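Local coordinates for protein PelD (Pseudomonas aeruginosa, PDB 4EU0) that binds cyclic di-GMP mainly through its degenerate GGDEF domain, probably as a membrane-bound effector in pellicle formation, this chain being the soluble GAF–GGDEF portion, at residues L187-T193 with R224-L230; L85-R89 with F131-F136; R48-R53 with G115-L120; D163-F167 with V214-L218. All coordinates share one frame; numbering follows the deposited sequence.

Contact 1 of 4, residues L187-T193 with R224-L230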
# COMPACT_ATOMS: atom_id res chain seq x y z
N LEU A 187 9.60 7.34 5.27
CA LEU A 187 10.35 6.28 5.92
C LEU A 187 11.13 6.87 7.08
O LEU A 187 11.88 7.84 6.91
CB LEU A 187 11.37 5.65 4.96
CG LEU A 187 11.27 4.23 4.43
CD1 LEU A 187 12.58 3.88 3.68
CD2 LEU A 187 10.96 3.19 5.52
N TYR A 188 10.97 6.30 8.27
CA TYR A 188 11.83 6.63 9.39
C TYR A 188 12.73 5.46 9.70
O TYR A 188 12.29 4.30 9.67
CB TYR A 188 11.01 6.95 10.63
CG TYR A 188 10.42 8.34 10.68
CD1 TYR A 188 11.21 9.42 11.06
CD2 TYR A 188 9.07 8.57 10.40
CE1 TYR A 188 10.67 10.72 11.12
CE2 TYR A 188 8.52 9.87 10.46
CZ TYR A 188 9.33 10.93 10.82
OH TYR A 188 8.83 12.20 10.90
N ALA A 189 13.98 5.76 10.02
CA ALA A 189 14.88 4.75 10.56
C ALA A 189 15.31 5.21 11.93
O ALA A 189 15.89 6.28 12.07
CB ALA A 189 16.08 4.58 9.66
N PHE A 190 15.02 4.40 12.95
CA PHE A 190 15.47 4.70 14.30
C PHE A 190 16.67 3.83 14.61
O PHE A 190 16.54 2.61 14.75
CB PHE A 190 14.34 4.48 15.32
CG PHE A 190 13.13 5.33 15.07
CD1 PHE A 190 13.05 6.62 15.58
CD2 PHE A 190 12.04 4.83 14.35
CE1 PHE A 190 11.93 7.42 15.35
CE2 PHE A 190 10.90 5.62 14.13
CZ PHE A 190 10.84 6.91 14.62
N GLU A 191 17.85 4.45 14.68
CA GLU A 191 19.07 3.72 14.98
C GLU A 191 19.33 3.82 16.47
O GLU A 191 19.40 4.91 17.03
CB GLU A 191 20.24 4.30 14.19
CG GLU A 191 21.55 3.54 14.43
CD GLU A 191 22.76 4.23 13.83
OE1 GLU A 191 22.66 5.39 13.37
OE2 GLU A 191 23.84 3.60 13.83
N LEU A 192 19.43 2.67 17.13
CA LEU A 192 19.52 2.64 18.58
C LEU A 192 20.97 2.41 19.00
O LEU A 192 21.48 1.29 18.96
CB LEU A 192 18.57 1.58 19.16
CG LEU A 192 17.15 1.61 18.56
CD1 LEU A 192 16.26 0.59 19.27
CD2 LEU A 192 16.52 2.98 18.62
N THR A 193 21.63 3.50 19.40
CA THR A 193 23.08 3.51 19.57
C THR A 193 23.54 3.19 20.98
O THR A 193 24.73 3.00 21.22
CB THR A 193 23.68 4.87 19.14
OG1 THR A 193 23.24 5.90 20.04
CG2 THR A 193 23.24 5.22 17.73
N ARG A 224 24.09 -2.47 15.49
CA ARG A 224 23.08 -1.74 16.24
C ARG A 224 21.68 -2.07 15.77
O ARG A 224 21.46 -2.37 14.58
CB ARG A 224 23.31 -0.24 16.14
CG ARG A 224 24.60 0.21 16.79
CD ARG A 224 24.56 1.68 17.07
NE ARG A 224 25.07 2.46 15.95
CZ ARG A 224 26.11 3.28 16.02
NH1 ARG A 224 26.78 3.43 17.16
NH2 ARG A 224 26.49 3.94 14.94
N ARG A 225 20.73 -2.02 16.70
CA ARG A 225 19.32 -2.18 16.36
C ARG A 225 18.91 -1.00 15.50
O ARG A 225 19.20 0.16 15.81
CB ARG A 225 18.47 -2.20 17.63
CG ARG A 225 18.78 -3.32 18.60
CD ARG A 225 17.98 -3.12 19.89
NE ARG A 225 18.18 -4.22 20.84
CZ ARG A 225 17.49 -5.36 20.84
NH1 ARG A 225 16.55 -5.57 19.93
NH2 ARG A 225 17.74 -6.30 21.75
N VAL A 226 18.23 -1.30 14.40
CA VAL A 226 17.60 -0.27 13.57
C VAL A 226 16.16 -0.70 13.38
O VAL A 226 15.92 -1.83 12.94
CB VAL A 226 18.26 -0.14 12.18
CG1 VAL A 226 17.44 0.79 11.29
CG2 VAL A 226 19.71 0.34 12.30
N LEU A 227 15.23 0.18 13.75
CA LEU A 227 13.83 -0.05 13.45
C LEU A 227 13.40 0.85 12.32
O LEU A 227 13.39 2.08 12.45
CB LEU A 227 12.95 0.17 14.68
CG LEU A 227 11.49 -0.20 14.41
CD1 LEU A 227 11.28 -1.72 14.34
CD2 LEU A 227 10.63 0.37 15.48
N LEU A 228 13.05 0.23 11.19
CA LEU A 228 12.52 0.96 10.05
C LEU A 228 11.02 1.04 10.19
O LEU A 228 10.36 0.05 10.51
CB LEU A 228 12.85 0.18 8.78
CG LEU A 228 13.22 0.85 7.47
CD1 LEU A 228 13.98 2.17 7.64
CD2 LEU A 228 14.04 -0.21 6.71
N VAL A 229 10.47 2.22 9.95
CA VAL A 229 9.02 2.39 9.93
C VAL A 229 8.61 3.11 8.66
O VAL A 229 9.05 4.22 8.41
CB VAL A 229 8.48 3.19 11.14
CG1 VAL A 229 6.95 3.16 11.15
CG2 VAL A 229 9.02 2.64 12.46
N LEU A 230 7.74 2.47 7.88
CA LEU A 230 7.14 3.13 6.72
C LEU A 230 5.75 3.65 7.08
O LEU A 230 4.93 2.95 7.67
CB LEU A 230 7.03 2.15 5.54
CG LEU A 230 6.30 2.67 4.30
CD1 LEU A 230 7.15 3.69 3.53
CD2 LEU A 230 5.88 1.51 3.38
O HOH W 1 21.55 -1.25 19.37
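Glu-191 and Arg-224 meet through a single carboxylate oxygen: OE2 of Glu-191 lies 2.7 Å from NE of Arg-224, and NH2 of the same guanidinium adds a weak, bent bond. The donor NE stands 40° out of the carboxylate plane, and the two flat groups are turned 68° against each other, which excludes a flat, two-oxygen pairing. Glu-191 gets there on an extended chain with CG anti to the backbone N, whereas Arg-224 bends at chi3. Over one guanidinium face sits the methyl CG2 of Thr-193, 3.8 Å from NE of Arg-224.

Along the rest of the pair, backbone bonds set the register. Tyr-188 N and Val-229 O are 2.8 Å apart, and Phe-190 N reaches Leu-227 O at 2.9 Å in an almost straight bond. Water 1 joins Leu-192 O to Arg-225 N. On the face carrying Leu-187, Ala-189 and Leu-228, CB of Ala-189 touches CD1 of Leu-228 at 3.8 Å. On the other face, CG2 of Val-229 meets the edge of the Phe-190 ring, 3.9 Å from CE2 of Phe-190.

Farther out, Arg-268 pairs with OE1 of Glu-191, while helices 198-207 and 236-253 cover the Phe-190 face. Tyr-188 OH bonds to Ser-239 O, and the Tyr-188 ring meets that of Tyr-242, a residue of the cyclic di-GMP pocket. Strands 187-192 and 225-230 run antiparallel at 165°, forming the central pair of the four-stranded antiparallel sheet in the GGDEF domain.

Contact 2 of 4, residues L85-R89 with F131-F136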
# COMPACT_ATOMS: atom_id res chain seq x y z
N LEU A 85 -5.39 1.76 -16.38
CA LEU A 85 -6.70 2.35 -16.55
C LEU A 85 -6.83 2.95 -17.95
O LEU A 85 -5.95 3.66 -18.42
CB LEU A 85 -6.90 3.45 -15.50
CG LEU A 85 -8.22 4.21 -15.43
CD1 LEU A 85 -8.38 4.72 -14.02
CD2 LEU A 85 -8.31 5.36 -16.42
N VAL A 86 -7.93 2.63 -18.61
CA VAL A 86 -8.23 3.21 -19.92
C VAL A 86 -9.68 3.71 -19.94
O VAL A 86 -10.58 3.05 -19.40
CB VAL A 86 -7.98 2.21 -21.07
CG1 VAL A 86 -6.49 1.85 -21.19
CG2 VAL A 86 -8.82 0.97 -20.90
N SER A 87 -9.89 4.87 -20.54
CA SER A 87 -11.24 5.41 -20.68
C SER A 87 -11.56 5.70 -22.14
O SER A 87 -10.66 5.85 -22.96
CB SER A 87 -11.41 6.67 -19.84
OG SER A 87 -10.48 7.67 -20.22
N VAL A 88 -12.85 5.77 -22.45
CA VAL A 88 -13.31 6.23 -23.76
C VAL A 88 -13.65 7.72 -23.66
O VAL A 88 -14.77 8.13 -23.97
CB VAL A 88 -14.53 5.43 -24.26
CG1 VAL A 88 -14.62 5.48 -25.78
CG2 VAL A 88 -14.46 4.00 -23.81
N ARG A 89 -12.67 8.51 -23.23
CA ARG A 89 -12.87 9.95 -23.01
C ARG A 89 -12.80 10.78 -24.31
O ARG A 89 -13.45 10.44 -25.30
CB ARG A 89 -11.90 10.50 -21.94
CG ARG A 89 -10.43 10.12 -22.13
CD ARG A 89 -9.50 11.33 -21.96
NE ARG A 89 -9.92 12.24 -20.90
CZ ARG A 89 -9.61 12.10 -19.61
NH1 ARG A 89 -8.87 11.07 -19.21
NH2 ARG A 89 -10.04 12.99 -18.73
N PHE A 131 -16.23 12.07 -14.73
CA PHE A 131 -15.53 11.41 -15.82
C PHE A 131 -14.33 12.27 -16.20
O PHE A 131 -14.32 12.95 -17.24
CB PHE A 131 -16.47 11.17 -17.00
CG PHE A 131 -15.89 10.32 -18.10
CD1 PHE A 131 -15.67 8.95 -17.90
CD2 PHE A 131 -15.56 10.87 -19.32
CE1 PHE A 131 -15.13 8.17 -18.91
CE2 PHE A 131 -15.02 10.09 -20.34
CZ PHE A 131 -14.80 8.74 -20.13
N ASN A 132 -13.32 12.25 -15.33
CA ASN A 132 -12.13 13.09 -15.47
C ASN A 132 -10.90 12.46 -14.84
O ASN A 132 -11.00 11.46 -14.12
CB ASN A 132 -12.39 14.50 -14.91
CG ASN A 132 -12.69 14.50 -13.41
OD1 ASN A 132 -11.88 14.06 -12.60
ND2 ASN A 132 -13.85 15.04 -13.04
N GLU A 133 -9.74 13.07 -15.09
CA GLU A 133 -8.46 12.55 -14.60
C GLU A 133 -8.35 12.46 -13.08
O GLU A 133 -7.67 11.56 -12.57
CB GLU A 133 -7.29 13.35 -15.18
CG GLU A 133 -7.07 13.13 -16.68
CD GLU A 133 -6.53 11.74 -17.03
OE1 GLU A 133 -6.06 11.01 -16.13
OE2 GLU A 133 -6.58 11.37 -18.22
N ARG A 134 -9.01 13.36 -12.36
CA ARG A 134 -9.00 13.33 -10.89
C ARG A 134 -9.62 12.04 -10.34
O ARG A 134 -9.05 11.39 -9.46
CB ARG A 134 -9.70 14.57 -10.30
CG ARG A 134 -9.77 14.57 -8.78
CD ARG A 134 -10.63 15.68 -8.22
NE ARG A 134 -10.87 15.47 -6.79
CZ ARG A 134 -11.44 16.35 -5.97
NH1 ARG A 134 -11.84 17.54 -6.42
NH2 ARG A 134 -11.61 16.05 -4.69
N THR A 135 -10.78 11.67 -10.87
CA THR A 135 -11.48 10.45 -10.44
C THR A 135 -10.74 9.20 -10.95
O THR A 135 -10.59 8.22 -10.21
CB THR A 135 -12.95 10.44 -10.90
OG1 THR A 135 -13.57 11.68 -10.52
CG2 THR A 135 -13.72 9.28 -10.28
N PHE A 136 -10.27 9.25 -12.19
CA PHE A 136 -9.49 8.14 -12.75
C PHE A 136 -8.29 7.83 -11.87
O PHE A 136 -8.00 6.67 -11.59
CB PHE A 136 -9.03 8.45 -14.18
CG PHE A 136 -10.14 8.65 -15.17
CD1 PHE A 136 -11.43 8.17 -14.92
CD2 PHE A 136 -9.90 9.30 -16.37
CE1 PHE A 136 -12.45 8.36 -15.83
CE2 PHE A 136 -10.91 9.49 -17.30
CZ PHE A 136 -12.20 9.02 -17.04
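Phe-131 lays its ring edge against the backbone of Arg-89, with CE2 of Phe-131 3.4 Å from CA of Arg-89; the CB of that arginine is almost as near. With CG anti to the backbone N (chi1 -171°), the Phe-131 ring extends to Val-88 and Ser-87. Next to it lies the Phe-136 ring, whose CZ is 3.7 Å from CB of Ser-87. Its CZ also stands over one face of the Phe-131 ring, offset toward the rim.

The contact joins the edge strand 86-87 of the GAF-domain antiparallel sheet to the start of helix 133-150. Asn-132 is the N-cap of that helix, its OD1 accepting from Thr-135 N at 3.1 Å. Val-106 of the neighbouring strand 106-111 touches both phenylalanines.

Arg-89 bends at chi2 and chi3 and turns its guanidinium back toward the helix, where its charge is paired with that of Glu-133. NH1 of Arg-89 and OE2 of Glu-133 are modelled too close together to be taken at face value, so the detail of this salt bridge is doubtful. The same NH1 approaches the Phe-136 ring at its edge, and the guanidinium stands 77° to the ring plane, which rules out a stacked cation-pi arrangement. At the other end of the segment, CD1 of Leu-85 packs 3.8 Å from CB of Phe-136.

Contact 3 of 4, residues R48-R53 with G115-L120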
# COMPACT_ATOMS: atom_id res chain seq x y z
N ARG A 48 -12.78 -11.42 -12.62
CA ARG A 48 -11.47 -12.03 -12.41
C ARG A 48 -10.67 -12.00 -13.71
O ARG A 48 -11.22 -12.23 -14.78
CB ARG A 48 -11.60 -13.46 -11.89
CG ARG A 48 -10.26 -14.17 -11.69
CD ARG A 48 -10.41 -15.65 -11.34
NE ARG A 48 -11.10 -15.86 -10.07
CZ ARG A 48 -10.53 -15.77 -8.87
NH1 ARG A 48 -9.25 -15.44 -8.73
NH2 ARG A 48 -11.26 -15.99 -7.78
N VAL A 49 -9.38 -11.72 -13.60
CA VAL A 49 -8.49 -11.77 -14.75
C VAL A 49 -7.54 -12.96 -14.61
O VAL A 49 -6.89 -13.12 -13.58
CB VAL A 49 -7.70 -10.46 -14.92
CG1 VAL A 49 -6.66 -10.58 -16.03
CG2 VAL A 49 -8.66 -9.31 -15.22
N ARG A 50 -7.48 -13.79 -15.66
CA ARG A 50 -6.63 -14.99 -15.67
C ARG A 50 -5.15 -14.63 -15.80
O ARG A 50 -4.81 -13.47 -16.02
CB ARG A 50 -7.04 -15.94 -16.80
CG ARG A 50 -8.52 -16.23 -16.88
CD ARG A 50 -8.78 -17.43 -17.78
NE ARG A 50 -10.02 -17.30 -18.53
CZ ARG A 50 -11.24 -17.51 -18.04
NH1 ARG A 50 -11.40 -17.86 -16.77
NH2 ARG A 50 -12.30 -17.36 -18.82
N TYR A 51 -4.28 -15.63 -15.68
CA TYR A 51 -2.84 -15.41 -15.74
C TYR A 51 -2.38 -14.83 -17.08
O TYR A 51 -1.46 -14.01 -17.12
CB TYR A 51 -2.07 -16.70 -15.42
CG TYR A 51 -0.58 -16.49 -15.29
CD1 TYR A 51 -0.06 -15.75 -14.23
CD2 TYR A 51 0.30 -17.02 -16.22
CE1 TYR A 51 1.31 -15.55 -14.10
CE2 TYR A 51 1.67 -16.83 -16.10
CZ TYR A 51 2.17 -16.10 -15.04
OH TYR A 51 3.52 -15.90 -14.91
N ASP A 52 -3.03 -15.24 -18.17
CA ASP A 52 -2.68 -14.77 -19.51
C ASP A 52 -3.29 -13.41 -19.88
O ASP A 52 -3.26 -13.00 -21.04
CB ASP A 52 -3.02 -15.84 -20.57
CG ASP A 52 -4.50 -16.23 -20.57
OD1 ASP A 52 -5.30 -15.63 -19.83
OD2 ASP A 52 -4.85 -17.14 -21.35
N ARG A 53 -3.83 -12.71 -18.88
CA ARG A 53 -4.42 -11.36 -19.04
C ARG A 53 -5.70 -11.34 -19.88
O ARG A 53 -5.98 -10.36 -20.58
CB ARG A 53 -3.39 -10.35 -19.56
CG ARG A 53 -2.24 -10.05 -18.60
CD ARG A 53 -1.44 -8.84 -19.06
NE ARG A 53 -0.54 -8.35 -18.01
CZ ARG A 53 -0.03 -7.13 -17.95
NH1 ARG A 53 -0.32 -6.22 -18.88
NH2 ARG A 53 0.78 -6.80 -16.95
N GLY A 115 2.97 -6.51 -10.91
CA GLY A 115 2.42 -6.30 -12.24
C GLY A 115 1.42 -7.36 -12.67
O GLY A 115 1.05 -7.42 -13.83
N ARG A 116 0.97 -8.19 -11.72
CA ARG A 116 -0.04 -9.21 -12.00
C ARG A 116 -1.44 -8.59 -11.96
O ARG A 116 -1.81 -7.96 -10.97
CB ARG A 116 0.06 -10.36 -10.98
CG ARG A 116 -0.51 -11.70 -11.47
CD ARG A 116 0.17 -12.85 -10.72
NE ARG A 116 -0.64 -14.07 -10.65
CZ ARG A 116 -0.28 -15.16 -9.99
NH1 ARG A 116 0.88 -15.20 -9.34
NH2 ARG A 116 -1.07 -16.22 -9.96
N ILE A 117 -2.18 -8.74 -13.05
CA ILE A 117 -3.56 -8.24 -13.12
C ILE A 117 -4.45 -9.30 -12.50
O ILE A 117 -4.64 -10.38 -13.08
CB ILE A 117 -4.04 -8.01 -14.58
CG1 ILE A 117 -2.91 -7.50 -15.50
CG2 ILE A 117 -5.31 -7.16 -14.63
CD1 ILE A 117 -2.30 -6.19 -15.17
N LEU A 118 -4.97 -9.01 -11.30
CA LEU A 118 -5.80 -9.96 -10.56
C LEU A 118 -7.25 -9.89 -11.00
O LEU A 118 -7.94 -10.91 -11.03
CB LEU A 118 -5.71 -9.67 -9.06
CG LEU A 118 -4.54 -10.23 -8.24
CD1 LEU A 118 -3.20 -9.67 -8.69
CD2 LEU A 118 -4.78 -9.90 -6.79
N ALA A 119 -7.71 -8.68 -11.33
CA ALA A 119 -9.13 -8.41 -11.56
C ALA A 119 -9.31 -7.19 -12.45
O ALA A 119 -8.38 -6.42 -12.68
CB ALA A 119 -9.85 -8.20 -10.23
N LEU A 120 -10.54 -7.02 -12.94
CA LEU A 120 -10.88 -5.91 -13.81
C LEU A 120 -12.15 -5.22 -13.32
O LEU A 120 -13.15 -5.89 -13.04
CB LEU A 120 -11.06 -6.45 -15.24
CG LEU A 120 -11.53 -5.59 -16.41
CD1 LEU A 120 -11.28 -6.35 -17.71
CD2 LEU A 120 -12.99 -5.29 -16.29
O HOH W 2 -3.15 -11.48 -15.37
O HOH W 3 -0.79 -10.25 -15.24
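Arg-48 pairs with Ala-119 as an antiparallel non-hydrogen-bonded pair, their CA atoms 4.4 Å apart, where strand 43-48 of the GAF-domain antiparallel sheet lies beside strand 117-123. Just past this pair, Val-49 N donates to Leu-118 O over 3.1 Å. The N-H...O angle is a straight 170°, yet the donor stands 45° above the carbonyl plane, so the bond does not follow a lone pair.

In Val-49, CG1 is anti to the backbone N and CG2 anti to the carbonyl carbon, which splits the methyls between two neighbours: CG1 touches CG2 of Ile-117, while CG2 packs 3.7 Å from CB of Leu-120. Leu-80 of helix 74-82 touches Val-49, Ile-117 and Leu-120 alike, placing this apolar cluster between sheet and helix.

Arg-50 begins a type I beta turn that ends at Arg-53. Here water 2 bridges the two backbones, donating to both Arg-50 O and Ile-117 O. Tyr-51 then offers its ring edge to the guanidinium of Arg-116, with CD1 of Tyr-51 4.0 Å from NE of Arg-116. The planes are 83° apart, and the ring edge stands over a guanidinium face.

Arg-53 closes the turn on an extended side chain that crosses Ile-117 at about a right angle. CD1 of Ile-117 lies 3.6 Å above the guanidinium plane, and at the edge of that plane NH2 of Arg-53 makes a weak bond to Gly-115 O, 3.2 Å away.

Contact 4 of 4, residues D163-F167 with V214-L218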
# COMPACT_ATOMS: atom_id res chain seq x y z
N ASP A 163 6.62 -10.24 8.28
CA ASP A 163 6.86 -8.80 8.45
C ASP A 163 7.78 -8.24 7.37
O ASP A 163 7.56 -7.13 6.89
CB ASP A 163 7.40 -8.49 9.86
CG ASP A 163 6.45 -8.91 10.96
OD1 ASP A 163 5.22 -8.76 10.79
OD2 ASP A 163 6.93 -9.41 12.00
N ALA A 164 8.78 -9.02 6.96
CA ALA A 164 9.67 -8.61 5.87
C ALA A 164 8.95 -8.57 4.52
O ALA A 164 9.14 -7.64 3.75
CB ALA A 164 10.91 -9.51 5.81
N GLN A 165 8.11 -9.56 4.24
CA GLN A 165 7.34 -9.56 3.00
C GLN A 165 6.38 -8.37 2.93
O GLN A 165 6.27 -7.70 1.90
CB GLN A 165 6.55 -10.86 2.85
CG GLN A 165 7.39 -12.10 2.85
CD GLN A 165 6.55 -13.30 2.49
OE1 GLN A 165 5.72 -13.22 1.59
NE2 GLN A 165 6.74 -14.40 3.21
N ARG A 166 5.68 -8.12 4.04
CA ARG A 166 4.72 -7.03 4.10
C ARG A 166 5.42 -5.69 3.91
O ARG A 166 4.94 -4.84 3.17
CB ARG A 166 3.99 -7.05 5.44
CG ARG A 166 2.81 -6.08 5.50
CD ARG A 166 2.26 -5.95 6.92
NE ARG A 166 1.51 -7.13 7.35
CZ ARG A 166 1.94 -8.01 8.24
NH1 ARG A 166 3.13 -7.88 8.80
NH2 ARG A 166 1.17 -9.04 8.57
N PHE A 167 6.54 -5.52 4.60
CA PHE A 167 7.28 -4.26 4.54
C PHE A 167 7.69 -4.01 3.09
O PHE A 167 7.49 -2.91 2.58
CB PHE A 167 8.51 -4.29 5.45
CG PHE A 167 9.21 -2.96 5.53
CD1 PHE A 167 8.81 -2.02 6.47
CD2 PHE A 167 10.24 -2.65 4.64
CE1 PHE A 167 9.44 -0.78 6.53
CE2 PHE A 167 10.86 -1.41 4.70
CZ PHE A 167 10.46 -0.49 5.65
N VAL A 214 4.05 0.03 8.59
CA VAL A 214 4.74 -1.25 8.74
C VAL A 214 6.17 -1.02 9.19
O VAL A 214 6.79 0.01 8.87
CB VAL A 214 4.70 -2.11 7.44
CG1 VAL A 214 3.28 -2.63 7.19
CG2 VAL A 214 5.21 -1.34 6.23
N GLN A 215 6.68 -1.99 9.95
CA GLN A 215 8.00 -1.88 10.55
C GLN A 215 8.88 -3.07 10.22
O GLN A 215 8.39 -4.18 10.01
CB GLN A 215 7.88 -1.78 12.07
CG GLN A 215 6.98 -0.68 12.56
CD GLN A 215 6.94 -0.64 14.07
OE1 GLN A 215 7.27 -1.63 14.72
NE2 GLN A 215 6.57 0.51 14.62
N LEU A 216 10.19 -2.82 10.23
CA LEU A 216 11.20 -3.85 10.11
C LEU A 216 12.22 -3.71 11.23
O LEU A 216 12.77 -2.62 11.45
CB LEU A 216 11.94 -3.73 8.77
CG LEU A 216 11.66 -4.64 7.58
CD1 LEU A 216 12.89 -4.70 6.67
CD2 LEU A 216 11.25 -6.04 8.02
N ARG A 217 12.47 -4.81 11.93
CA ARG A 217 13.45 -4.85 13.01
C ARG A 217 14.73 -5.46 12.47
O ARG A 217 14.74 -6.63 12.06
CB ARG A 217 12.91 -5.68 14.19
CG ARG A 217 11.51 -5.28 14.64
CD ARG A 217 10.78 -6.40 15.41
NE ARG A 217 10.64 -7.63 14.63
CZ ARG A 217 9.89 -8.67 14.97
NH1 ARG A 217 9.17 -8.64 16.09
NH2 ARG A 217 9.85 -9.75 14.20
N LEU A 218 15.79 -4.67 12.44
CA LEU A 218 17.04 -5.08 11.80
C LEU A 218 18.24 -4.78 12.68
O LEU A 218 18.15 -4.03 13.65
CB LEU A 218 17.21 -4.35 10.46
CG LEU A 218 16.14 -4.55 9.38
CD1 LEU A 218 16.37 -3.60 8.24
CD2 LEU A 218 16.10 -5.99 8.89
O HOH W 4 6.26 -5.32 8.27
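Phe-167 and Leu-216 provide the main apolar contact. CG of Leu-216 lies over one face of the Phe-167 ring, 4.0 Å from its centroid and 26° off the ring normal, a CH-pi arrangement displaced toward the rim. Having CG anti to the backbone N (chi1 -173°) carries this ring from the helix to the strand, where its edge meets the backbone of Val-214. The two methyls of Val-214 are shared out: CG2 lies 3.7 Å from CD1 of Phe-167, and CG1 lies 3.5 Å from CD of Arg-166. CD2 of Leu-216 lies 3.7 Å from CA of Ala-164.

Asp-163, Arg-166 and Arg-217 form a salt-bridge network at the side of the interface. Arg-166 NH1 donates to the anti lone pair of Asp-163 OD1 at 3.0 Å, with the oxygen essentially in the guanidinium plane. OD2 of Asp-163 faces Arg-217 NH2 over a long 3.7 Å; it lies well out of that guanidinium plane and no N-H points at it, so this second ion pair rests on charge alone.

One water also spans the interface: water 4 lies between Asp-163 O and Gln-215 O.

Leu-228 and Leu-230 of strand 225-231 also touch Phe-167. Helix 163-167 and strand 214-218 run at 130° to each other, their axes 7.9 Å apart at closest approach. This is helix-on-sheet packing in the GGDEF domain, joining helix 162-181 to an outer strand that follows directly on Asp-213 of the cyclic di-GMP site.

Contacts 1 and 4 belong to the GGDEF domain, and contacts 2 and 3 to the GAF domain. Contacts 1 and 4 have centres about 11 Å apart and share one sheet: Leu-230 N lies 2.8 Å from Val-214 O, and Val-226 N is equally far from Leu-218 O. Both lie near the ligand, with side chains of Val-229 and Gln-215 about 7 and 8 Å from bound cyclic di-GMP. Contacts 2 and 3 reach a second sheet, centres about 20 Å apart and nearest atoms about 8 Å apart, away from the residues that line the cyclic di-GMP pocket. Contacts 1 and 2, on opposite sides of the chain's centre, lie about 40 Å apart between centres; contacts 3 and 4 approach to about 12 Å between nearest atoms.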